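Local structure of P35 antigen (Borrelia burgdorferi, 4ALY) at residues 128-140 with 170-182. The protein is an outer surface lipoprotein of the Lyme disease spirochaete, critical for infection after a tick bite, though its molecular activity is not established. Sequence-based numbering, arbitrary orientation.
With SO4 (sulfate ion), chain D.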
ATOM      1  N   TYR A 128       7.082  13.260   5.677  1.00 18.45           N
ATOM      2  CA  TYR A 128       6.488  11.997   5.263  1.00 18.59           C
ATOM      3  C   TYR A 128       5.004  11.923   5.594  1.00 19.35           C
ATOM      4  O   TYR A 128       4.424  10.847   5.617  1.00 18.26           O
ATOM      5  CB  TYR A 128       7.264  10.846   5.889  1.00 18.25           C
ATOM      6  CG  TYR A 128       8.650  10.832   5.340  1.00 18.09           C
ATOM      7  CD1 TYR A 128       8.882  10.387   4.060  1.00 18.53           C
ATOM      8  CD2 TYR A 128       9.727  11.324   6.082  1.00 18.24           C
ATOM      9  CE1 TYR A 128      10.148  10.422   3.497  1.00 20.69           C
ATOM     10  CE2 TYR A 128      10.997  11.346   5.543  1.00 19.71           C
ATOM     11  CZ  TYR A 128      11.201  10.905   4.242  1.00 21.43           C
ATOM     12  OH  TYR A 128      12.467  10.897   3.666  1.00 26.68           O
ATOM     13  N   THR A 129       4.396  13.080   5.865  1.00 20.49           N
ATOM     14  CA  THR A 129       2.939  13.169   6.013  1.00 22.16           C
ATOM     15  C   THR A 129       2.179  12.384   4.928  1.00 21.75           C
ATOM     16  O   THR A 129       1.403  11.443   5.252  1.00 18.81           O
ATOM     17  CB  THR A 129       2.474  14.648   6.004  1.00 23.06           C
ATOM     18  OG1 THR A 129       3.232  15.381   6.969  1.00 21.01           O
ATOM     19  CG2 THR A 129       0.990  14.747   6.321  1.00 20.04           C
ATOM     20  N   GLU A 130       2.423  12.751   3.661  1.00 21.96           N
ATOM     21  CA  GLU A 130       1.813  12.038   2.521  1.00 23.93           C
ATOM     22  C   GLU A 130       1.970  10.506   2.526  1.00 22.00           C
ATOM     23  O   GLU A 130       0.982   9.757   2.377  1.00 20.51           O
ATOM     24  CB  GLU A 130       2.307  12.563   1.211  1.00 29.46           C
ATOM     25  CG  GLU A 130       1.220  13.169   0.352  1.00 40.26           C
ATOM     26  CD  GLU A 130       1.236  12.574  -1.060  1.00 48.14           C
ATOM     27  OE1 GLU A 130       2.128  11.740  -1.335  1.00 56.07           O
ATOM     28  OE2 GLU A 130       0.353  12.904  -1.897  1.00 49.06           O
ATOM     29  N   GLU A 131       3.198  10.047   2.701  1.00 18.90           N
ATOM     30  CA  GLU A 131       3.516   8.639   2.694  1.00 17.20           C
ATOM     31  C   GLU A 131       2.881   7.900   3.895  1.00 15.65           C
ATOM     32  O   GLU A 131       2.310   6.809   3.797  1.00 15.23           O
ATOM     33  CB  GLU A 131       5.022   8.503   2.749  1.00 19.02           C
ATOM     34  CG  GLU A 131       5.679   8.837   1.451  1.00 19.80           C
ATOM     35  CD  GLU A 131       6.135  10.276   1.377  1.00 22.84           C
ATOM     36  OE1 GLU A 131       5.736  11.162   2.194  1.00 24.64           O
ATOM     37  OE2 GLU A 131       6.918  10.522   0.446  1.00 24.86           O
ATOM     38  N   ARG A 132       2.918   8.525   5.029  1.00 14.60           N
ATOM     39  CA  ARG A 132       2.161   7.997   6.111  1.00 14.73           C
ATOM     40  C   ARG A 132       0.640   7.786   5.748  1.00 13.63           C
ATOM     41  O   ARG A 132       0.084   6.694   5.957  1.00 13.78           O
ATOM     42  CB  ARG A 132       2.340   8.898   7.278  1.00 15.10           C
ATOM     43  CG  ARG A 132       3.265   8.391   8.319  1.00 18.42           C
ATOM     44  CD  ARG A 132       3.052   9.270   9.559  1.00 18.54           C
ATOM     45  NE  ARG A 132       4.208  10.070   9.380  1.00 25.25           N
ATOM     46  CZ  ARG A 132       4.314  11.385   9.407  1.00 20.81           C
ATOM     47  NH1 ARG A 132       3.304  12.188   9.741  1.00 17.60           N
ATOM     48  NH2 ARG A 132       5.540  11.831   9.192  1.00 19.51           N
ATOM     49  N   ARG A 133      -0.009   8.818   5.224  1.00 13.49           N
ATOM     50  CA  ARG A 133      -1.410   8.797   4.769  1.00 13.87           C
ATOM     51  C   ARG A 133      -1.679   7.617   3.791  1.00 15.85           C
ATOM     52  O   ARG A 133      -2.649   6.787   3.993  1.00 17.01           O
ATOM     53  CB  ARG A 133      -1.819  10.174   4.163  1.00 13.36           C
ATOM     54  CG  ARG A 133      -3.364  10.403   4.080  1.00 13.49           C
ATOM     55  CD  ARG A 133      -3.991   9.627   2.903  1.00 12.13           C
ATOM     56  NE  ARG A 133      -3.294   9.914   1.660  1.00 11.90           N
ATOM     57  CZ  ARG A 133      -3.349   9.118   0.609  1.00 12.12           C
ATOM     58  NH1 ARG A 133      -4.026   8.002   0.720  1.00 12.50           N
ATOM     59  NH2 ARG A 133      -2.719   9.400  -0.524  1.00 11.51           N
ATOM     60  N   MET A 134      -0.792   7.454   2.801  1.00 18.04           N
ATOM     61  CA  MET A 134      -0.921   6.347   1.799  1.00 18.80           C
ATOM     62  C   MET A 134      -0.817   5.025   2.551  1.00 19.40           C
ATOM     63  O   MET A 134      -1.549   4.107   2.309  1.00 21.04           O
ATOM     64  CB  MET A 134       0.151   6.461   0.727  1.00 21.45           C
ATOM     65  CG  MET A 134      -0.334   6.955  -0.629  1.00 24.76           C
ATOM     66  SD  MET A 134       1.014   7.729  -1.521  1.00 36.47           S
ATOM     67  CE  MET A 134       0.169   8.773  -2.723  1.00 30.31           C
ATOM     68  N   LEU A 135       0.062   4.938   3.531  1.00 18.69           N
ATOM     69  CA  LEU A 135       0.110   3.724   4.284  1.00 17.95           C
ATOM     70  C   LEU A 135      -1.263   3.446   4.996  1.00 18.27           C
ATOM     71  O   LEU A 135      -1.722   2.296   5.041  1.00 16.87           O
ATOM     72  CB  LEU A 135       1.216   3.834   5.310  1.00 16.96           C
ATOM     73  CG  LEU A 135       1.354   2.663   6.267  1.00 18.74           C
ATOM     74  CD1 LEU A 135       1.637   1.338   5.513  1.00 16.44           C
ATOM     75  CD2 LEU A 135       2.495   3.044   7.248  1.00 19.46           C
ATOM     76  N   TYR A 136      -1.898   4.492   5.558  1.00 17.07           N
ATOM     77  CA  TYR A 136      -3.138   4.301   6.326  1.00 15.39           C
ATOM     78  C   TYR A 136      -4.265   3.898   5.365  1.00 16.25           C
ATOM     79  O   TYR A 136      -5.053   3.003   5.660  1.00 19.32           O
ATOM     80  CB  TYR A 136      -3.532   5.591   7.076  1.00 14.65           C
ATOM     81  CG  TYR A 136      -2.520   6.174   8.048  1.00 13.83           C
ATOM     82  CD1 TYR A 136      -1.659   5.358   8.793  1.00 13.98           C
ATOM     83  CD2 TYR A 136      -2.420   7.551   8.224  1.00 13.86           C
ATOM     84  CE1 TYR A 136      -0.762   5.891   9.711  1.00 12.61           C
ATOM     85  CE2 TYR A 136      -1.495   8.104   9.094  1.00 13.54           C
ATOM     86  CZ  TYR A 136      -0.681   7.250   9.869  1.00 13.59           C
ATOM     87  OH  TYR A 136       0.234   7.786  10.781  1.00 13.12           O
ATOM     88  N   THR A 137      -4.330   4.570   4.220  1.00 16.09           N
ATOM     89  CA  THR A 137      -5.232   4.233   3.162  1.00 16.81           C
ATOM     90  C   THR A 137      -5.041   2.782   2.693  1.00 18.71           C
ATOM     91  O   THR A 137      -6.040   2.135   2.322  1.00 18.52           O
ATOM     92  CB  THR A 137      -5.034   5.211   2.000  1.00 17.61           C
ATOM     93  OG1 THR A 137      -5.295   6.527   2.488  1.00 19.40           O
ATOM     94  CG2 THR A 137      -5.969   4.962   0.870  1.00 17.79           C
ATOM     95  N   SER A 138      -3.816   2.242   2.806  1.00 16.57           N
ATOM     96  CA  SER A 138      -3.542   0.907   2.277  1.00 15.91           C
ATOM     97  C   SER A 138      -4.221  -0.111   3.136  1.00 16.48           C
ATOM     98  O   SER A 138      -4.353  -1.294   2.780  1.00 18.07           O
ATOM     99  CB  SER A 138      -2.026   0.649   2.159  1.00 14.52           C
ATOM    100  OG  SER A 138      -1.442   0.222   3.381  1.00 15.03           O
ATOM    101  N   LEU A 139      -4.615   0.340   4.311  1.00 16.37           N
ATOM    102  CA  LEU A 139      -5.339  -0.521   5.247  1.00 16.95           C
ATOM    103  C   LEU A 139      -6.786   0.056   5.314  1.00 17.06           C
ATOM    104  O   LEU A 139      -7.442   0.010   6.381  1.00 15.55           O
ATOM    105  CB  LEU A 139      -4.611  -0.499   6.637  1.00 15.78           C
ATOM    106  CG  LEU A 139      -3.300  -1.293   6.778  1.00 16.39           C
ATOM    107  CD1 LEU A 139      -2.294  -0.900   7.914  1.00 14.47           C
ATOM    108  CD2 LEU A 139      -3.658  -2.770   6.815  1.00 15.45           C
ATOM    109  N   ASN A 140      -7.224   0.684   4.208  1.00 16.50           N
ATOM    110  CA  ASN A 140      -8.595   1.249   4.146  1.00 19.35           C
ATOM    111  C   ASN A 140      -8.935   2.308   5.203  1.00 17.19           C
ATOM    112  O   ASN A 140     -10.079   2.553   5.502  1.00 18.25           O
ATOM    113  CB  ASN A 140      -9.655   0.110   4.174  1.00 20.09           C
ATOM    114  CG  ASN A 140      -9.642  -0.740   2.900  1.00 21.56           C
ATOM    115  OD1 ASN A 140      -9.109  -0.354   1.879  1.00 26.14           O
ATOM    116  ND2 ASN A 140     -10.218  -1.888   2.973  1.00 20.97           N
ATOM    117  N   LEU A 170       5.849  -2.485   5.901  1.00 20.06           N
ATOM    118  CA  LEU A 170       4.948  -1.368   5.902  1.00 18.82           C
ATOM    119  C   LEU A 170       5.165  -0.545   4.634  1.00 18.54           C
ATOM    120  O   LEU A 170       4.232  -0.025   4.009  1.00 16.72           O
ATOM    121  CB  LEU A 170       5.163  -0.525   7.180  1.00 16.73           C
ATOM    122  CG  LEU A 170       4.601  -1.019   8.531  1.00 18.08           C
ATOM    123  CD1 LEU A 170       4.904  -0.003   9.651  1.00 17.29           C
ATOM    124  CD2 LEU A 170       3.094  -1.278   8.458  1.00 16.83           C
ATOM    125  N   ILE A 171       6.415  -0.433   4.248  1.00 18.81           N
ATOM    126  CA  ILE A 171       6.753   0.467   3.178  1.00 20.98           C
ATOM    127  C   ILE A 171       6.804  -0.211   1.812  1.00 21.89           C
ATOM    128  O   ILE A 171       6.210   0.267   0.854  1.00 23.76           O
ATOM    129  CB  ILE A 171       8.064   1.179   3.534  1.00 22.41           C
ATOM    130  CG1 ILE A 171       7.752   2.026   4.793  1.00 21.89           C
ATOM    131  CG2 ILE A 171       8.599   1.953   2.306  1.00 19.95           C
ATOM    132  CD1 ILE A 171       8.881   2.907   5.256  1.00 26.12           C
ATOM    133  N   ASN A 172       7.484  -1.334   1.736  1.00 21.05           N
ATOM    134  CA  ASN A 172       7.732  -1.959   0.452  1.00 22.14           C
ATOM    135  C   ASN A 172       6.555  -2.805   0.076  1.00 25.00           C
ATOM    136  O   ASN A 172       6.348  -3.007  -1.127  1.00 24.43           O
ATOM    137  CB  ASN A 172       8.981  -2.815   0.517  1.00 23.25           C
ATOM    138  CG  ASN A 172      10.240  -1.993   0.799  1.00 24.70           C
ATOM    139  OD1 ASN A 172      11.083  -1.939  -0.041  1.00 28.15           O
ATOM    140  ND2 ASN A 172      10.336  -1.331   1.949  1.00 21.43           N
ATOM    141  N   ARG A 173       5.779  -3.264   1.088  1.00 21.44           N
ATOM    142  CA  ARG A 173       4.516  -3.904   0.817  1.00 19.97           C
ATOM    143  C   ARG A 173       3.299  -2.924   0.866  1.00 19.79           C
ATOM    144  O   ARG A 173       2.788  -2.560  -0.187  1.00 21.25           O
ATOM    145  CB  ARG A 173       4.290  -5.288   1.534  1.00 17.50           C
ATOM    146  CG  ARG A 173       2.856  -5.757   1.377  1.00 17.52           C
ATOM    147  CD  ARG A 173       2.459  -7.202   1.024  1.00 18.55           C
ATOM    148  NE  ARG A 173       2.539  -8.095   2.152  1.00 18.81           N
ATOM    149  CZ  ARG A 173       1.703  -9.104   2.402  1.00 19.73           C
ATOM    150  NH1 ARG A 173       0.657  -9.374   1.632  1.00 19.52           N
ATOM    151  NH2 ARG A 173       1.935  -9.855   3.470  1.00 19.45           N
ATOM    152  N   GLY A 174       2.836  -2.496   2.043  1.00 18.46           N
ATOM    153  CA  GLY A 174       1.551  -1.778   2.133  1.00 17.46           C
ATOM    154  C   GLY A 174       1.590  -0.416   1.484  1.00 18.56           C
ATOM    155  O   GLY A 174       0.739  -0.109   0.589  1.00 18.71           O
ATOM    156  N   PHE A 175       2.596   0.390   1.857  1.00 17.47           N
ATOM    157  CA  PHE A 175       2.752   1.689   1.194  1.00 17.68           C
ATOM    158  C   PHE A 175       2.854   1.477  -0.331  1.00 19.89           C
ATOM    159  O   PHE A 175       2.149   2.166  -1.103  1.00 22.22           O
ATOM    160  CB  PHE A 175       3.912   2.491   1.747  1.00 16.45           C
ATOM    161  CG  PHE A 175       4.324   3.630   0.871  1.00 17.14           C
ATOM    162  CD1 PHE A 175       3.702   4.878   0.982  1.00 16.83           C
ATOM    163  CD2 PHE A 175       5.332   3.467  -0.061  1.00 16.51           C
ATOM    164  CE1 PHE A 175       4.096   5.921   0.168  1.00 16.55           C
ATOM    165  CE2 PHE A 175       5.720   4.497  -0.910  1.00 16.46           C
ATOM    166  CZ  PHE A 175       5.101   5.730  -0.798  1.00 16.66           C
ATOM    167  N   SER A 176       3.653   0.507  -0.794  1.00 18.72           N
ATOM    168  CA  SER A 176       4.012   0.533  -2.248  1.00 17.81           C
ATOM    169  C   SER A 176       2.806   0.254  -3.129  1.00 16.92           C
ATOM    170  O   SER A 176       2.690   0.799  -4.197  1.00 17.02           O
ATOM    171  CB  SER A 176       5.129  -0.472  -2.531  1.00 17.92           C
ATOM    172  OG  SER A 176       6.313  -0.005  -1.960  1.00 19.42           O
ATOM    173  N   ILE A 177       1.926  -0.640  -2.665  1.00 17.85           N
ATOM    174  CA  ILE A 177       0.714  -1.077  -3.390  1.00 17.59           C
ATOM    175  C   ILE A 177      -0.307   0.080  -3.527  1.00 19.31           C
ATOM    176  O   ILE A 177      -0.899   0.302  -4.613  1.00 19.60           O
ATOM    177  CB  ILE A 177       0.028  -2.196  -2.620  1.00 17.23           C
ATOM    178  CG1 ILE A 177       0.951  -3.439  -2.500  1.00 16.70           C
ATOM    179  CG2 ILE A 177      -1.332  -2.497  -3.258  1.00 17.20           C
ATOM    180  CD1 ILE A 177       0.404  -4.482  -1.547  1.00 15.02           C
ATOM    181  N   GLN A 178      -0.532   0.782  -2.403  1.00 18.66           N
ATOM    182  CA  GLN A 178      -1.374   1.955  -2.363  1.00 19.54           C
ATOM    183  C   GLN A 178      -0.823   3.080  -3.273  1.00 20.09           C
ATOM    184  O   GLN A 178      -1.548   3.538  -4.153  1.00 21.45           O
ATOM    185  CB  GLN A 178      -1.573   2.427  -0.913  1.00 18.77           C
ATOM    186  CG  GLN A 178      -2.637   3.465  -0.789  1.00 17.14           C
ATOM    187  CD  GLN A 178      -4.003   2.942  -1.259  1.00 18.88           C
ATOM    188  OE1 GLN A 178      -4.393   1.787  -0.981  1.00 16.48           O
ATOM    189  NE2 GLN A 178      -4.732   3.796  -1.995  1.00 19.21           N
ATOM    190  N   LEU A 179       0.451   3.472  -3.110  1.00 20.19           N
ATOM    191  CA  LEU A 179       1.111   4.399  -4.050  1.00 20.46           C
ATOM    192  C   LEU A 179       0.891   3.987  -5.506  1.00 22.52           C
ATOM    193  O   LEU A 179       0.538   4.829  -6.358  1.00 21.87           O
ATOM    194  CB  LEU A 179       2.622   4.481  -3.782  1.00 20.41           C
ATOM    195  CG  LEU A 179       3.444   5.235  -4.841  1.00 21.98           C
ATOM    196  CD1 LEU A 179       3.058   6.722  -4.949  1.00 21.35           C
ATOM    197  CD2 LEU A 179       4.937   5.137  -4.550  1.00 22.20           C
ATOM    198  N   ALA A 180       1.092   2.695  -5.805  1.00 22.76           N
ATOM    199  CA  ALA A 180       0.886   2.244  -7.190  1.00 25.33           C
ATOM    200  C   ALA A 180      -0.553   2.547  -7.635  1.00 28.27           C
ATOM    201  O   ALA A 180      -0.744   3.065  -8.743  1.00 29.25           O
ATOM    202  CB  ALA A 180       1.192   0.767  -7.362  1.00 25.37           C
ATOM    203  N   MET A 181      -1.555   2.241  -6.800  1.00 25.87           N
ATOM    204  CA  MET A 181      -2.942   2.508  -7.210  1.00 26.53           C
ATOM    205  C   MET A 181      -3.198   3.984  -7.544  1.00 28.58           C
ATOM    206  O   MET A 181      -3.999   4.308  -8.442  1.00 25.57           O
ATOM    207  CB  MET A 181      -3.944   2.036  -6.158  1.00 25.53           C
ATOM    208  CG  MET A 181      -3.925   0.533  -5.905  1.00 26.97           C
ATOM    209  SD  MET A 181      -4.769   0.084  -4.373  1.00 28.77           S
ATOM    210  CE  MET A 181      -6.470   0.083  -4.911  1.00 26.37           C
ATOM    211  N   GLU A 182      -2.500   4.881  -6.847  1.00 27.37           N
ATOM    212  CA  GLU A 182      -2.806   6.295  -6.976  1.00 27.13           C
ATOM    213  C   GLU A 182      -1.988   6.957  -8.093  1.00 27.71           C
ATOM    214  O   GLU A 182      -2.427   7.946  -8.678  1.00 29.07           O
ATOM    215  CB  GLU A 182      -2.636   7.035  -5.631  1.00 25.33           C
ATOM    216  CG  GLU A 182      -3.444   6.365  -4.546  1.00 25.15           C
ATOM    217  CD  GLU A 182      -3.509   7.117  -3.232  1.00 25.96           C
ATOM    218  OE1 GLU A 182      -2.726   8.079  -3.043  1.00 23.51           O
ATOM    219  OE2 GLU A 182      -4.348   6.702  -2.383  1.00 23.36           O
TER
HETATM  220  S   SO4 D1304     -12.711  -1.985   6.086  1.00 64.91           S
HETATM  221  O1  SO4 D1304     -12.655  -0.724   6.866  1.00 67.24           O
HETATM  222  O2  SO4 D1304     -11.562  -2.886   6.424  1.00 60.48           O
HETATM  223  O3  SO4 D1304     -12.707  -1.650   4.643  1.00 74.89           O
HETATM  224  O4  SO4 D1304     -13.995  -2.656   6.385  1.00 75.31           O
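The guanidinium of Arg133 and the carboxylate of Glu182 meet edge to edge, their planes only 12° apart. Thr137 OG1 and the carboxylate both lie in the guanidinium plane, while Met134 CB sits over the rim of one face. Arg133 NH2 gives the main bond of this salt bridge, to the syn lone pair of Glu182 OE1 (2.8 Å); the second, from NH1 to OE2, is weak. Arg133 NH1 also donates a hydrogen bond to Thr137 OG1 one turn on, at 2.6 Å. The Phe175 ring has Leu179 CB over the rim of one face; the Leu135 amide and Ile171 O lie at its edge, and Glu131 CG (3.6 Å from Phe175 CE1) and Met134 CB approach obliquely. With CG anti to the backbone N (chi1 164°), Phe175 is swung towards helix 129-137. Met134, extended beyond CG, enters as a knob among Phe175, Gln178, Leu179 and Glu182; its SD stands 5.0 Å from the Phe175 ring centroid, an oblique Met-aromatic contact. The axes of 129-137 and 170-182 approach to 8.0 Å and cross at 89°; Gly174, with no side chain, faces Ser138, whose CB lies 3.3 Å from Gly174 O. Leu135 CD1 packs on Leu170 CD2 beside the wider pi-type turn at 170-175. Gln178 NE2 hydrogen-bonds Glu182 OE2 from above the carboxylate plane (3.0 Å), while Gln178 OE1 accepts from Lys217 NZ of helix 200-233. In this buried crossing of an all-helical Bbcrasp-1 family member, Arg133 and Gln178 thus grip both Glu182 oxygens, probably favouring the ionised form, and Arg133 holds the carboxylate nearly coplanar with its guanidinium.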